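Local coordinates for avirulence protein AvrP123 (Melampsora lini, PDB 5VJJ) that is a zinc-binding effector of flax rust with a possible nuclear function, recognised by the flax disease resistance protein P, at residues L24-P27 and P28-V31. Sequence-based numbering, arbitrary orientation.
Sequences LTQP and PFGV
Gln26 and Phe29, three residues apart, bring the ends of their side chains together past the two prolines between them and meet amide to ring, an example of the polyproline II rule that, at about three residues a turn, positions i and i+3 fall on much the same side of the chain. The Gln26 amide arrives by its nitrogen: NE2 is 3.9 Å from CD1 of Phe29 and nearly as close to CE1. It stands obliquely to the ring, neither over its face nor at its edge; the amide and ring planes are 35° apart, and the touch is a loose van der Waals one. Both side chains start with CG lodged between the backbone N and the carbonyl carbon (chi1 53° for Gln26, 56° for Phe29); Gln26 then runs out extended, which carries its amide as far as the ring. At the ring edge, in its plane, the carbonyl O of Pro27 lies 3.8 Å from Phe29 CD1.

The segment leads from strand 21-23, in the small two-stranded sheet, to strand 29-30, one of the two outer strands of the antiparallel three-stranded sheet within this chain. Phe29 and Val31 pair through their backbones with Gln53 and Ala51 of the neighbouring strand 51-58, while Thr25 is joined by its backbone to Met55 on that strand; Pro28 packs on Glu52 and Tyr54 of the same strand. Both prolines have polyproline II phi/psi values, which keep the linker extended as it approaches the sheet edge.

The trans Pro27-Pro28 peptide bond itself brings Pro27 CB to 3.6 Å from Pro28 CD. Leu24 reaches the same CD with its CD1 branch at 4.0 Å, the two side chains crossing at about a right angle. Leu24 is buried, its side chain about 9 Å from that of Cys16, a ligand of one zinc ion.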
# COMPACT_ATOMS: atom_id res chain seq x y z
N LEU A 24 9.39 -5.97 -8.70
CA LEU A 24 8.23 -6.71 -8.21
C LEU A 24 8.36 -8.17 -8.62
O LEU A 24 8.81 -8.48 -9.73
CB LEU A 24 6.94 -6.13 -8.77
CG LEU A 24 6.59 -4.70 -8.38
CD1 LEU A 24 5.43 -4.23 -9.24
CD2 LEU A 24 6.25 -4.62 -6.90
N THR A 25 7.97 -9.07 -7.72
CA THR A 25 7.93 -10.49 -8.04
C THR A 25 6.54 -10.98 -8.44
O THR A 25 6.42 -12.05 -9.03
CB THR A 25 8.45 -11.32 -6.86
OG1 THR A 25 7.70 -11.01 -5.68
CG2 THR A 25 9.93 -11.02 -6.62
N GLN A 26 5.50 -10.21 -8.12
CA GLN A 26 4.18 -10.39 -8.69
C GLN A 26 3.53 -9.02 -8.81
O GLN A 26 3.98 -8.06 -8.17
CB GLN A 26 3.31 -11.33 -7.83
CG GLN A 26 3.22 -10.93 -6.37
CD GLN A 26 2.47 -11.95 -5.53
OE1 GLN A 26 3.04 -12.56 -4.63
NE2 GLN A 26 1.19 -12.13 -5.83
N PRO A 27 2.49 -8.89 -9.63
CA PRO A 27 1.81 -7.59 -9.75
C PRO A 27 1.24 -7.16 -8.41
O PRO A 27 1.00 -8.00 -7.53
CB PRO A 27 0.70 -7.85 -10.77
CG PRO A 27 1.10 -9.10 -11.49
CD PRO A 27 1.89 -9.91 -10.50
N PRO A 28 1.03 -5.87 -8.19
CA PRO A 28 0.37 -5.44 -6.95
C PRO A 28 -1.03 -6.04 -6.85
O PRO A 28 -1.75 -6.16 -7.84
CB PRO A 28 0.32 -3.91 -7.08
CG PRO A 28 1.34 -3.56 -8.10
CD PRO A 28 1.42 -4.72 -9.04
N PHE A 29 -1.40 -6.42 -5.63
CA PHE A 29 -2.71 -7.01 -5.37
C PHE A 29 -3.39 -6.30 -4.21
O PHE A 29 -2.74 -5.87 -3.25
CB PHE A 29 -2.60 -8.51 -5.08
CG PHE A 29 -1.69 -8.85 -3.94
CD1 PHE A 29 -0.32 -8.96 -4.14
CD2 PHE A 29 -2.19 -9.10 -2.67
CE1 PHE A 29 0.52 -9.29 -3.09
CE2 PHE A 29 -1.36 -9.43 -1.62
CZ PHE A 29 0.00 -9.52 -1.83
N GLY A 30 -4.71 -6.19 -4.30
CA GLY A 30 -5.47 -5.49 -3.28
C GLY A 30 -5.46 -6.22 -1.95
O GLY A 30 -5.35 -7.44 -1.88
N VAL A 31 -5.58 -5.45 -0.87
CA VAL A 31 -5.53 -5.97 0.48
C VAL A 31 -6.36 -5.08 1.39
O VAL A 31 -6.76 -3.97 1.02
CB VAL A 31 -4.08 -6.07 1.03
CG1 VAL A 31 -3.33 -7.20 0.37
CG2 VAL A 31 -3.35 -4.75 0.84